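Local structure of GTP-binding protein (Sulfolobus solfataricus P2, 2QTF) at residues V290-L296 against Y324-F328; L313-E317 against D329-I333; L48-D54 against E77-K81; F71-R75 against Y114-I118; F196-L202 against K217-I221. The protein hydrolyses GTP, for which it is specific, and associates with the 50S ribosomal subunit, perhaps acting in protein synthesis or ribosome biogenesis. All blocks are in the same frame, centred on the assembly; numbering follows the deposited sequence.

Interaction 1. Residues V290-L296 against Y324-F328; sequences VSGKPIL and YSPIF
Ile295 and Tyr324 meet at the start of two neighbouring parallel strands, 295-300 and 327-332, which belong to a beta-alpha-beta unit of the P-loop GTPase domain with helix 309-323 as its crossover. The bump is the methyl tip of the isoleucine. Its CD1 stands over one face of the Tyr324 ring, 3.7 Å from the centroid and 18° off the ring normal, a CH-pi contact displaced somewhat toward the rim. The hollow is the bay curved out by residues 290-293, and the tyrosine reaches into it because its CG lies opposite the backbone N (chi1 -179°). Within this bay CG1 of Val290 rests against the phenol OH at 3.8 Å, while that OH donates to O of Lys293 (2.6 Å), meeting a lone pair of that oxygen in the carbonyl plane. Pro326, preceded by a cis peptide bond, sets its CD 3.9 Å from C of Gly292, and a water bridges Gly292 N and Ser325 O nearby. Beyond the bay the strands pair through Ile295 N to O of Pro326 (3.1 Å) and Phe328 N to O of Ile295 (2.8 Å). Phe282 and Leu285 of helix 271-288 pack on Ile295, whereas Leu351 and Gln354 of helix 341-355 touch Pro294 and Phe328. At the last pair, CD1 of Leu296 meets the edge of the Phe328 ring, 4.2 Å from CD2.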
# COMPACT_ATOMS: atom_id res chain seq x y z
N VAL A 290 17.45 3.35 2.61
CA VAL A 290 17.60 4.22 1.38
C VAL A 290 18.65 5.35 1.57
O VAL A 290 18.46 6.30 2.37
CB VAL A 290 16.26 4.83 0.87
CG1 VAL A 290 16.55 5.82 -0.35
CG2 VAL A 290 15.30 3.64 0.50
N SER A 291 19.69 5.27 0.77
CA SER A 291 20.84 6.15 0.92
C SER A 291 21.41 6.50 -0.47
O SER A 291 21.62 5.58 -1.29
CB SER A 291 21.90 5.38 1.76
OG SER A 291 23.08 6.18 1.88
N GLY A 292 21.69 7.78 -0.74
CA GLY A 292 22.39 8.07 -2.01
C GLY A 292 21.59 7.83 -3.32
O GLY A 292 22.19 7.86 -4.43
N LYS A 293 20.27 7.53 -3.21
CA LYS A 293 19.42 7.33 -4.44
C LYS A 293 18.85 8.68 -4.83
O LYS A 293 18.26 9.34 -3.97
CB LYS A 293 18.26 6.37 -4.18
CG LYS A 293 18.76 4.98 -4.04
CD LYS A 293 17.68 3.91 -4.01
CE LYS A 293 18.35 2.52 -3.76
NZ LYS A 293 19.31 2.09 -4.84
N PRO A 294 18.92 9.05 -6.13
CA PRO A 294 18.19 10.28 -6.45
C PRO A 294 16.70 10.17 -6.18
O PRO A 294 16.10 9.13 -6.51
CB PRO A 294 18.43 10.47 -7.97
CG PRO A 294 19.67 9.58 -8.28
CD PRO A 294 19.60 8.44 -7.30
N ILE A 295 16.10 11.24 -5.61
CA ILE A 295 14.64 11.22 -5.37
C ILE A 295 13.97 12.38 -6.07
O ILE A 295 14.37 13.55 -5.86
CB ILE A 295 14.34 11.25 -3.82
CG1 ILE A 295 14.86 9.91 -3.18
CG2 ILE A 295 12.78 11.37 -3.61
CD1 ILE A 295 14.45 9.81 -1.64
N LEU A 296 13.00 12.10 -6.95
CA LEU A 296 12.22 13.12 -7.59
C LEU A 296 10.95 13.24 -6.77
O LEU A 296 10.18 12.28 -6.68
CB LEU A 296 11.82 12.63 -9.00
CG LEU A 296 10.83 13.50 -9.82
CD1 LEU A 296 11.29 14.98 -9.96
CD2 LEU A 296 10.57 12.88 -11.30
N TYR A 324 17.15 15.34 2.99
CA TYR A 324 17.75 14.27 2.21
C TYR A 324 18.63 14.85 1.08
O TYR A 324 18.28 15.88 0.45
CB TYR A 324 16.60 13.35 1.65
CG TYR A 324 17.06 12.18 0.84
CD1 TYR A 324 17.29 10.91 1.44
CD2 TYR A 324 17.26 12.30 -0.54
CE1 TYR A 324 17.74 9.82 0.67
CE2 TYR A 324 17.71 11.25 -1.29
CZ TYR A 324 17.95 10.01 -0.69
OH TYR A 324 18.38 8.96 -1.44
N SER A 325 19.66 14.11 0.74
CA SER A 325 20.42 14.33 -0.44
C SER A 325 20.72 13.00 -1.08
O SER A 325 21.10 12.08 -0.39
CB SER A 325 21.76 15.01 -0.02
OG SER A 325 22.40 15.48 -1.16
N PRO A 326 20.66 12.89 -2.45
CA PRO A 326 20.34 13.91 -3.44
C PRO A 326 18.83 13.94 -3.82
O PRO A 326 18.26 12.92 -4.24
CB PRO A 326 21.17 13.49 -4.63
CG PRO A 326 21.18 12.02 -4.60
CD PRO A 326 21.07 11.64 -3.10
N ILE A 327 18.26 15.09 -3.71
CA ILE A 327 16.96 15.38 -4.26
C ILE A 327 17.24 15.73 -5.77
O ILE A 327 17.96 16.71 -6.09
CB ILE A 327 16.32 16.56 -3.53
CG1 ILE A 327 15.94 16.16 -2.10
CG2 ILE A 327 14.97 17.00 -4.15
CD1 ILE A 327 14.78 15.06 -1.90
N PHE A 328 16.65 14.96 -6.66
CA PHE A 328 16.72 15.25 -8.13
C PHE A 328 15.96 16.50 -8.49
O PHE A 328 16.46 17.42 -9.13
CB PHE A 328 16.24 14.05 -8.91
CG PHE A 328 16.42 14.22 -10.36
CD1 PHE A 328 17.70 14.10 -10.92
CD2 PHE A 328 15.32 14.56 -11.19
CE1 PHE A 328 17.89 14.31 -12.28
CE2 PHE A 328 15.50 14.77 -12.59
CZ PHE A 328 16.79 14.67 -13.10
O HOH W 1 21.35 9.82 0.86

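Interaction 2. Residues L313-E317 against D329-I333; sequences LDLVE and DVIPI
Leu313 and Val330 run alongside each other head to tail, bringing CD1 of the leucine 3.9 Å from CG1 of the valine. The same CD1 also lies 3.9 Å from CD of Pro332, so one methyl fills the notch between two strand residues. Val330 divides its own branches: CG1, opposite the backbone N (chi1 -176°), meets CG1 of Val316 at 3.8 Å, and CG2 nestles 3.7 Å from CA of Glu317, whose CB and CG stem lies across it. If Leu313 were an alanine, Pro332 would probably face a gap and CG1 of Val330 would lose one of its two apolar neighbours on the helix. No hydrogen bond crosses the contact; the polar groups gather at its margin. There OE1 of Glu317 stands 4.5 Å from OD1 of Asp329, a pairing of like charges probably eased by the salt bridge from OD2 of Asp329 to Lys347. OD1 itself accepts from N of Val330, which should restrict how the carboxylate turns. The segment 313-317 runs roughly antiparallel to strand residues 329-332 (155°), helix 309-323 being the crossover of a beta-alpha-beta unit, with Val316 reaching on to Val297 of strand 295-300 and to Leu274 and Leu278 of helix 271-288.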
# COMPACT_ATOMS: atom_id res chain seq x y z
N LEU A 313 4.97 24.45 -2.94
CA LEU A 313 6.10 23.88 -3.70
C LEU A 313 7.39 24.37 -3.09
O LEU A 313 8.35 23.65 -2.95
CB LEU A 313 5.97 24.29 -5.20
CG LEU A 313 6.99 23.70 -6.15
CD1 LEU A 313 6.73 22.20 -6.31
CD2 LEU A 313 6.83 24.42 -7.56
N ASP A 314 7.47 25.65 -2.73
CA ASP A 314 8.72 26.11 -2.21
C ASP A 314 9.04 25.51 -0.80
O ASP A 314 10.16 25.12 -0.53
CB ASP A 314 8.73 27.63 -2.13
CG ASP A 314 10.10 28.16 -1.72
OD1 ASP A 314 10.15 28.92 -0.71
OD2 ASP A 314 11.13 27.74 -2.35
N LEU A 315 8.05 25.46 0.07
CA LEU A 315 8.12 24.69 1.35
C LEU A 315 8.63 23.24 1.17
O LEU A 315 9.61 22.81 1.77
CB LEU A 315 6.73 24.63 1.96
CG LEU A 315 6.59 23.79 3.24
CD1 LEU A 315 7.61 24.19 4.27
CD2 LEU A 315 5.15 23.95 3.81
N VAL A 316 7.95 22.50 0.29
CA VAL A 316 8.37 21.10 0.00
C VAL A 316 9.78 21.00 -0.51
O VAL A 316 10.57 20.12 -0.11
CB VAL A 316 7.31 20.41 -0.95
CG1 VAL A 316 7.76 19.04 -1.43
CG2 VAL A 316 5.93 20.36 -0.25
N GLU A 317 10.13 21.88 -1.44
CA GLU A 317 11.46 21.79 -1.97
C GLU A 317 12.50 22.11 -0.90
O GLU A 317 13.47 21.40 -0.77
CB GLU A 317 11.65 22.76 -3.17
CG GLU A 317 13.03 22.56 -3.67
CD GLU A 317 13.35 23.35 -4.93
OE1 GLU A 317 12.69 23.07 -5.96
OE2 GLU A 317 14.27 24.22 -4.88
N ASP A 329 14.70 16.57 -8.09
CA ASP A 329 13.92 17.76 -8.30
C ASP A 329 12.64 17.63 -7.56
O ASP A 329 12.35 16.56 -7.02
CB ASP A 329 13.58 17.88 -9.80
CG ASP A 329 13.44 19.36 -10.23
OD1 ASP A 329 13.24 20.21 -9.33
OD2 ASP A 329 13.56 19.65 -11.44
N VAL A 330 11.88 18.71 -7.52
CA VAL A 330 10.57 18.80 -6.88
C VAL A 330 9.62 19.44 -7.89
O VAL A 330 9.89 20.61 -8.28
CB VAL A 330 10.63 19.66 -5.53
CG1 VAL A 330 9.30 19.65 -4.87
CG2 VAL A 330 11.60 19.03 -4.50
N ILE A 331 8.59 18.71 -8.36
CA ILE A 331 7.62 19.24 -9.36
C ILE A 331 6.17 19.11 -8.89
O ILE A 331 5.83 18.18 -8.21
CB ILE A 331 7.84 18.61 -10.77
CG1 ILE A 331 7.64 17.08 -10.68
CG2 ILE A 331 9.37 18.85 -11.12
CD1 ILE A 331 7.79 16.26 -12.01
N PRO A 332 5.33 20.05 -9.29
CA PRO A 332 3.90 19.90 -9.05
C PRO A 332 3.25 19.24 -10.22
O PRO A 332 3.54 19.62 -11.41
CB PRO A 332 3.42 21.37 -8.98
CG PRO A 332 4.43 22.11 -10.01
CD PRO A 332 5.71 21.34 -9.94
N ILE A 333 2.37 18.30 -9.95
CA ILE A 333 1.63 17.68 -11.03
C ILE A 333 0.20 17.44 -10.59
O ILE A 333 -0.12 17.50 -9.37
CB ILE A 333 2.20 16.24 -11.38
CG1 ILE A 333 2.08 15.32 -10.11
CG2 ILE A 333 3.66 16.38 -11.90
CD1 ILE A 333 2.46 13.81 -10.38

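Interaction 3. Residues L48-D54 against E77-K81; sequences LQQIKND and ELKGK. With ACT (acetate ion), chain I.
Leu48 and Leu78 join two helices of the N-terminal beta-alpha domain, 45-52 and 68-78, near their C-terminal ends, and both lean on Leu60 of strand 59-62 in the domain's parallel sheet. Their side chains are set nearly square to one another, with CD1 of Leu48 3.8 Å from CD2 of Leu78; CG2 of Ile51 approaches that same CD2. The other branch of Leu48, CD2, lies against CG of Glu77. Toward the surface, Lys52 bends at chi3 (-70°) and forms a salt bridge from NZ to OE1 of Glu77 at 3.2 Å. Its NZ also donates to OE1 of Gln49 (2.7 Å) on an in-plane lone pair, so the ammonium is gripped from both helices. Lys81, extended beyond CG, brings NZ to the carbonyls at the end of helix 45-52: 2.8 Å to O of Ile51, nearly along the C=O axis, with a weak bond to O of Lys52. NZ of Lys81 also donates to O of Ile57. A cation at this end would probably be favoured by the helix dipole, and Ile51 O additionally receives the N-H of Asp54. One water bridges the two segments, 2.9 Å from O of Lys52 and 2.7 Å from O of Leu78.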
# COMPACT_ATOMS: atom_id res chain seq x y z
N LEU A 48 -25.15 -10.39 5.55
CA LEU A 48 -24.26 -11.52 5.23
C LEU A 48 -24.90 -12.46 4.19
O LEU A 48 -24.21 -12.99 3.29
CB LEU A 48 -23.96 -12.28 6.53
CG LEU A 48 -22.89 -13.41 6.46
CD1 LEU A 48 -21.61 -12.72 5.75
CD2 LEU A 48 -22.54 -13.75 7.90
N GLN A 49 -26.21 -12.67 4.30
CA GLN A 49 -26.93 -13.53 3.33
C GLN A 49 -26.96 -12.87 1.99
O GLN A 49 -26.80 -13.54 0.95
CB GLN A 49 -28.40 -13.91 3.73
CG GLN A 49 -28.49 -14.63 5.07
CD GLN A 49 -27.58 -15.80 5.19
OE1 GLN A 49 -27.53 -16.66 4.31
NE2 GLN A 49 -26.79 -15.85 6.26
N GLN A 50 -27.11 -11.58 1.95
CA GLN A 50 -27.12 -10.93 0.66
C GLN A 50 -25.78 -11.09 -0.03
O GLN A 50 -25.67 -11.39 -1.23
CB GLN A 50 -27.32 -9.39 0.82
CG GLN A 50 -28.71 -8.96 0.86
CD GLN A 50 -28.87 -7.61 1.51
OE1 GLN A 50 -28.10 -6.71 1.24
NE2 GLN A 50 -29.88 -7.48 2.40
N ILE A 51 -24.73 -10.79 0.71
CA ILE A 51 -23.31 -10.94 0.15
C ILE A 51 -22.98 -12.35 -0.19
O ILE A 51 -22.46 -12.59 -1.29
CB ILE A 51 -22.32 -10.42 1.19
CG1 ILE A 51 -22.56 -8.90 1.31
CG2 ILE A 51 -20.79 -10.84 0.83
CD1 ILE A 51 -22.02 -8.30 2.65
N LYS A 52 -23.38 -13.32 0.64
CA LYS A 52 -23.18 -14.74 0.29
C LYS A 52 -23.73 -15.04 -1.10
O LYS A 52 -23.09 -15.75 -1.89
CB LYS A 52 -23.91 -15.65 1.31
CG LYS A 52 -23.94 -17.14 0.97
CD LYS A 52 -25.12 -17.86 1.74
CE LYS A 52 -24.90 -17.97 3.25
NZ LYS A 52 -25.98 -18.83 4.01
N ASN A 53 -24.91 -14.50 -1.42
CA ASN A 53 -25.64 -14.92 -2.64
C ASN A 53 -25.47 -14.00 -3.83
O ASN A 53 -26.11 -14.17 -4.84
CB ASN A 53 -27.18 -15.06 -2.33
CG ASN A 53 -27.48 -16.28 -1.47
OD1 ASN A 53 -26.84 -17.28 -1.66
ND2 ASN A 53 -28.32 -16.14 -0.44
N ASP A 54 -24.66 -12.97 -3.68
CA ASP A 54 -24.54 -11.98 -4.69
C ASP A 54 -23.31 -12.28 -5.57
O ASP A 54 -22.15 -12.09 -5.18
CB ASP A 54 -24.49 -10.57 -4.09
CG ASP A 54 -24.47 -9.47 -5.17
OD1 ASP A 54 -24.23 -9.74 -6.38
OD2 ASP A 54 -24.71 -8.34 -4.80
N GLU A 77 -20.56 -19.17 6.44
CA GLU A 77 -21.68 -18.67 5.70
C GLU A 77 -21.31 -18.35 4.27
O GLU A 77 -22.13 -18.54 3.37
CB GLU A 77 -22.13 -17.36 6.32
CG GLU A 77 -22.69 -17.50 7.68
CD GLU A 77 -23.76 -18.64 7.74
OE1 GLU A 77 -24.74 -18.62 6.92
OE2 GLU A 77 -23.52 -19.58 8.55
N LEU A 78 -20.06 -17.88 4.05
CA LEU A 78 -19.68 -17.31 2.75
C LEU A 78 -19.40 -18.41 1.82
O LEU A 78 -19.30 -18.15 0.62
CB LEU A 78 -18.47 -16.36 2.87
CG LEU A 78 -18.90 -15.01 3.44
CD1 LEU A 78 -17.72 -14.02 3.44
CD2 LEU A 78 -20.08 -14.41 2.72
N LYS A 79 -19.24 -19.62 2.36
CA LYS A 79 -19.12 -20.86 1.54
C LYS A 79 -18.13 -20.66 0.39
O LYS A 79 -18.56 -20.53 -0.73
CB LYS A 79 -20.45 -21.22 0.91
CG LYS A 79 -21.38 -21.99 1.86
CD LYS A 79 -21.88 -23.32 1.20
CE LYS A 79 -22.60 -23.06 -0.14
NZ LYS A 79 -22.35 -24.09 -1.23
N GLY A 80 -16.86 -20.51 0.67
CA GLY A 80 -16.03 -20.22 -0.46
C GLY A 80 -15.50 -18.79 -0.55
O GLY A 80 -14.25 -18.64 -0.47
N LYS A 81 -16.40 -17.78 -0.66
CA LYS A 81 -16.03 -16.37 -0.76
C LYS A 81 -15.18 -15.91 0.46
O LYS A 81 -15.44 -16.24 1.65
CB LYS A 81 -17.27 -15.39 -0.84
CG LYS A 81 -18.16 -15.50 -2.05
CD LYS A 81 -19.21 -14.38 -2.09
CE LYS A 81 -20.11 -14.69 -3.17
NZ LYS A 81 -21.06 -13.58 -3.50
C ACT I . -30.62 -4.44 3.41
O ACT I . -31.19 -3.76 4.13
OXT ACT I . -30.01 -5.65 3.85
CH3 ACT I . -30.81 -3.65 2.19
O HOH W 2 -20.99 -17.70 -1.50
O HOH W 3 -22.50 -15.66 -5.04

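Interaction 4. Residues F71-R75 against Y114-I118; sequences FINIR and YELPI
Ile118 pushes its side chain between Phe71 and Ile72, and this is the tight part of the contact. Its CD1 sits 3.6 Å from CD2 of Phe71, approaching the ring obliquely, while CG2 lies 3.9 Å from CG1 of Ile72. The end of Ile72 reaches the backbone, CD1 3.6 Å from O of Ile118. Beside this cluster the Phe71 and Tyr114 side chains lie nearly perpendicular, their CE2 atoms 3.9 Å apart; the phenol OH of Tyr114 is held by Asp85, and Leu88 of helix 86-97 packs on both rings. The pairing joins helix 68-78 of the N-terminal domain to the long helix 101-121 of the middle region, two helices that run crosswise at 88° with their local axes 11.8 Å apart. Such a wide separation is bridged by long side chains, most plainly on the looser, partly solvent-open side. There Arg75, extended from CG to NE (chi2 176°), carries its guanidinium across to Glu115, and the two lock end-on: NH1 bonds OE2 and NH2 bonds OE1, each at 2.8 Å. Both oxygens use their syn lone pairs, and the guanidinium and carboxylate planes are only 20° apart. This twofold grip should keep the two groups nearly coplanar. CB of Phe71 lies over one guanidinium face, and CD1 of Ile118 approaches NH2 obliquely at 3.8 Å.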
# COMPACT_ATOMS: atom_id res chain seq x y z
N PHE A 71 -14.43 -14.77 12.39
CA PHE A 71 -13.94 -15.50 11.19
C PHE A 71 -14.60 -16.86 10.98
O PHE A 71 -14.89 -17.26 9.84
CB PHE A 71 -12.43 -15.73 11.23
CG PHE A 71 -11.62 -14.54 10.75
CD1 PHE A 71 -11.54 -14.25 9.38
CD2 PHE A 71 -10.95 -13.73 11.67
CE1 PHE A 71 -10.79 -13.14 8.94
CE2 PHE A 71 -10.20 -12.59 11.22
CZ PHE A 71 -10.17 -12.28 9.88
N ILE A 72 -14.70 -17.66 12.04
CA ILE A 72 -15.24 -18.99 11.87
C ILE A 72 -16.64 -18.94 11.28
O ILE A 72 -16.92 -19.67 10.31
CB ILE A 72 -15.27 -19.81 13.23
CG1 ILE A 72 -13.81 -20.24 13.57
CG2 ILE A 72 -16.20 -21.14 13.09
CD1 ILE A 72 -13.48 -20.16 15.08
N ASN A 73 -17.48 -18.05 11.82
CA ASN A 73 -18.89 -17.98 11.47
C ASN A 73 -19.07 -17.32 10.10
O ASN A 73 -19.77 -17.89 9.27
CB ASN A 73 -19.61 -17.17 12.52
CG ASN A 73 -19.81 -17.98 13.81
OD1 ASN A 73 -19.57 -17.50 14.92
ND2 ASN A 73 -20.10 -19.22 13.63
N ILE A 74 -18.38 -16.18 9.83
CA ILE A 74 -18.40 -15.55 8.47
C ILE A 74 -17.91 -16.49 7.36
O ILE A 74 -18.57 -16.58 6.34
CB ILE A 74 -17.64 -14.24 8.45
CG1 ILE A 74 -18.22 -13.32 9.55
CG2 ILE A 74 -17.55 -13.67 7.05
CD1 ILE A 74 -17.40 -11.98 9.67
N ARG A 75 -16.77 -17.18 7.57
CA ARG A 75 -16.21 -18.04 6.50
C ARG A 75 -17.14 -19.19 6.19
O ARG A 75 -17.23 -19.62 5.04
CB ARG A 75 -14.86 -18.66 6.92
CG ARG A 75 -13.74 -17.57 7.00
CD ARG A 75 -12.44 -18.29 7.53
NE ARG A 75 -11.28 -17.38 7.47
CZ ARG A 75 -10.11 -17.67 8.06
NH1 ARG A 75 -10.02 -18.81 8.76
NH2 ARG A 75 -9.06 -16.85 7.88
N TYR A 114 -1.63 -15.45 12.33
CA TYR A 114 -3.01 -14.94 12.48
C TYR A 114 -4.07 -16.00 12.46
O TYR A 114 -5.17 -15.84 13.05
CB TYR A 114 -3.30 -13.89 11.36
CG TYR A 114 -4.31 -12.82 11.74
CD1 TYR A 114 -4.09 -11.97 12.84
CD2 TYR A 114 -5.49 -12.70 11.05
CE1 TYR A 114 -5.03 -11.02 13.19
CE2 TYR A 114 -6.40 -11.76 11.36
CZ TYR A 114 -6.16 -10.94 12.49
OH TYR A 114 -7.03 -9.93 12.78
N GLU A 115 -3.80 -17.10 11.77
CA GLU A 115 -4.76 -18.19 11.71
C GLU A 115 -4.73 -19.01 12.99
O GLU A 115 -5.69 -19.67 13.27
CB GLU A 115 -4.36 -19.23 10.64
CG GLU A 115 -5.09 -19.46 9.41
CD GLU A 115 -6.55 -19.02 9.36
OE1 GLU A 115 -6.67 -17.93 8.86
OE2 GLU A 115 -7.53 -19.76 9.64
N LEU A 116 -3.63 -19.06 13.73
CA LEU A 116 -3.61 -19.94 14.94
C LEU A 116 -4.78 -19.75 15.96
O LEU A 116 -5.33 -20.74 16.39
CB LEU A 116 -2.30 -19.75 15.73
CG LEU A 116 -1.08 -20.57 15.28
CD1 LEU A 116 0.11 -20.35 16.28
CD2 LEU A 116 -1.47 -22.10 15.22
N PRO A 117 -5.08 -18.50 16.36
CA PRO A 117 -6.23 -18.23 17.28
C PRO A 117 -7.54 -18.64 16.66
O PRO A 117 -8.45 -19.10 17.37
CB PRO A 117 -6.18 -16.73 17.50
CG PRO A 117 -4.82 -16.27 16.97
CD PRO A 117 -4.40 -17.24 15.97
N ILE A 118 -7.64 -18.59 15.32
CA ILE A 118 -8.85 -19.12 14.68
C ILE A 118 -8.95 -20.68 14.78
O ILE A 118 -10.01 -21.24 15.14
CB ILE A 118 -8.93 -18.69 13.15
CG1 ILE A 118 -8.80 -17.16 13.09
CG2 ILE A 118 -10.23 -19.18 12.59
CD1 ILE A 118 -8.69 -16.59 11.68

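Interaction 5. Residues F196-L202 against K217-I221; sequences FNSLTGL and KRYAI
Tyr219 of edge strand 218-223 presents a broad apolar surface to the end of helix 192-200, the helix that follows the P-loop in this GTPase domain. CG2 of Thr200 comes in obliquely, 3.5 Å from CD2 of the ring, and CD1 of Leu202 lies over one face, while its CD2 comes nearest, 3.7 Å from CE1. At the root of the same side chain, CB of Tyr219 meets CZ of Phe196 at 3.9 Å. Farther along the strand Ile221 packs on the helix backbone, with CD1 3.7 Å from O of Leu199 and CG2 beside CA of Thr200. An alanine in place of Tyr219 would probably strip Leu202 of its aromatic partner and open a gap beside CG2 of Thr200.

The hydrogen bonds of the contact lie within the helical segment. OG1 of Thr200, between the backbone N and the carbonyl carbon (chi1 60°), donates to O of Phe196 (2.8 Å); it also accepts from N of Leu202, and this second bond makes an ST turn. Together they should fix the rotation that aims CG2 at the tyrosine.

Charged and polar groups meet at the other end. The twice-bent Lys217 lays CD 3.4 Å from CE2 of Phe196, and its NZ lies 3.3 Å from OD1 of Asn197. The lysine also touches Asp232, a ligand of the bound cadmium ion and a predicted GTP-site residue. With no clear hydrogen bond between the segments, helix and strand are held chiefly by apolar packing, while the lysine places a positive charge beside the cadmium ion and the predicted GTP site.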
# COMPACT_ATOMS: atom_id res chain seq x y z
N PHE A 196 1.39 6.01 -11.48
CA PHE A 196 1.85 4.79 -12.20
C PHE A 196 1.01 4.54 -13.47
O PHE A 196 1.53 4.33 -14.58
CB PHE A 196 1.70 3.58 -11.29
CG PHE A 196 2.38 2.35 -11.84
CD1 PHE A 196 3.68 2.10 -11.52
CD2 PHE A 196 1.65 1.37 -12.59
CE1 PHE A 196 4.36 0.96 -11.97
CE2 PHE A 196 2.36 0.21 -13.06
CZ PHE A 196 3.74 0.08 -12.72
N ASN A 197 -0.31 4.58 -13.29
CA ASN A 197 -1.17 4.32 -14.41
C ASN A 197 -1.03 5.34 -15.45
O ASN A 197 -1.11 5.04 -16.69
CB ASN A 197 -2.64 4.25 -13.96
CG ASN A 197 -2.95 2.99 -13.27
OD1 ASN A 197 -2.10 2.08 -13.23
ND2 ASN A 197 -4.14 2.90 -12.69
N SER A 198 -0.84 6.58 -15.02
CA SER A 198 -0.69 7.66 -16.01
C SER A 198 0.57 7.48 -16.92
O SER A 198 0.51 7.62 -18.21
CB SER A 198 -0.65 8.99 -15.29
OG SER A 198 -0.35 9.94 -16.25
N LEU A 199 1.70 7.16 -16.28
CA LEU A 199 2.98 6.93 -16.98
C LEU A 199 2.95 5.61 -17.85
O LEU A 199 3.52 5.55 -18.96
CB LEU A 199 4.12 6.81 -15.97
CG LEU A 199 4.42 8.09 -15.22
CD1 LEU A 199 5.35 7.91 -13.92
CD2 LEU A 199 5.05 9.15 -16.25
N THR A 200 2.26 4.59 -17.38
CA THR A 200 2.32 3.33 -18.06
C THR A 200 1.21 3.19 -19.11
O THR A 200 1.32 2.41 -20.06
CB THR A 200 2.23 2.15 -17.11
OG1 THR A 200 0.98 2.22 -16.38
CG2 THR A 200 3.41 2.14 -16.19
N GLY A 201 0.15 3.95 -18.93
CA GLY A 201 -0.97 3.93 -19.83
C GLY A 201 -1.84 2.78 -19.43
O GLY A 201 -2.77 2.51 -20.13
N LEU A 202 -1.57 2.11 -18.32
CA LEU A 202 -2.43 1.02 -17.85
C LEU A 202 -3.78 1.46 -17.31
O LEU A 202 -3.82 2.41 -16.51
CB LEU A 202 -1.71 0.19 -16.77
CG LEU A 202 -0.40 -0.56 -17.16
CD1 LEU A 202 0.14 -1.28 -15.93
CD2 LEU A 202 -0.60 -1.55 -18.34
N LYS A 217 4.05 -5.11 -9.28
CA LYS A 217 3.88 -4.31 -10.49
C LYS A 217 5.17 -3.65 -10.94
O LYS A 217 5.73 -2.69 -10.29
CB LYS A 217 2.75 -3.22 -10.28
CG LYS A 217 1.39 -3.60 -10.89
CD LYS A 217 0.59 -2.29 -11.48
CE LYS A 217 0.01 -1.32 -10.41
NZ LYS A 217 -0.89 -0.09 -11.07
N ARG A 218 5.70 -4.18 -12.05
CA ARG A 218 6.89 -3.61 -12.63
C ARG A 218 6.64 -3.49 -14.14
O ARG A 218 6.30 -4.49 -14.81
CB ARG A 218 8.15 -4.47 -12.37
CG ARG A 218 8.43 -4.82 -10.85
CD ARG A 218 9.49 -5.97 -10.77
NE ARG A 218 10.77 -5.47 -11.23
CZ ARG A 218 11.55 -4.68 -10.53
NH1 ARG A 218 11.21 -4.29 -9.29
NH2 ARG A 218 12.69 -4.26 -11.06
N TYR A 219 6.86 -2.31 -14.71
CA TYR A 219 6.42 -2.17 -16.07
C TYR A 219 7.38 -1.25 -16.80
O TYR A 219 7.61 -0.12 -16.34
CB TYR A 219 5.01 -1.50 -16.03
CG TYR A 219 4.30 -1.56 -17.34
CD1 TYR A 219 3.54 -2.69 -17.70
CD2 TYR A 219 4.36 -0.49 -18.24
CE1 TYR A 219 2.86 -2.75 -18.97
CE2 TYR A 219 3.66 -0.55 -19.51
CZ TYR A 219 2.91 -1.67 -19.82
OH TYR A 219 2.23 -1.73 -21.00
N ALA A 220 7.93 -1.70 -17.93
CA ALA A 220 8.88 -0.87 -18.65
C ALA A 220 8.15 0.08 -19.63
O ALA A 220 7.20 -0.33 -20.36
CB ALA A 220 9.90 -1.69 -19.45
N ILE A 221 8.66 1.30 -19.71
CA ILE A 221 8.17 2.23 -20.69
C ILE A 221 9.30 2.91 -21.44
O ILE A 221 10.41 3.14 -20.88
CB ILE A 221 7.24 3.38 -20.11
CG1 ILE A 221 7.96 4.14 -19.05
CG2 ILE A 221 5.96 2.77 -19.42
CD1 ILE A 221 7.24 5.45 -18.75

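Interactions 1 and 2 share strand 327-332 and lie 14 Å apart between centres, directly touching where CD1 of Leu296 packs 3.5 Å from O of Asp329. Interaction 5 uses the opposite edge of the same mixed sheet, its nearest atoms about 8 Å from interaction 1 and about 7 Å from interaction 2. The inferred nucleotide site borders this group: Pro332 comes within about 4 Å of Ile302, and Lys217 within about 3 Å of Asp232, side chain to side chain. Interactions 3 and 4 share one helix, residues 68-78, in the other half of the molecule. Their centres lie 16 Å apart, and 48 and 44 Å from that of interaction 1. Between the halves, a cadmium ion links His97 to Asp232.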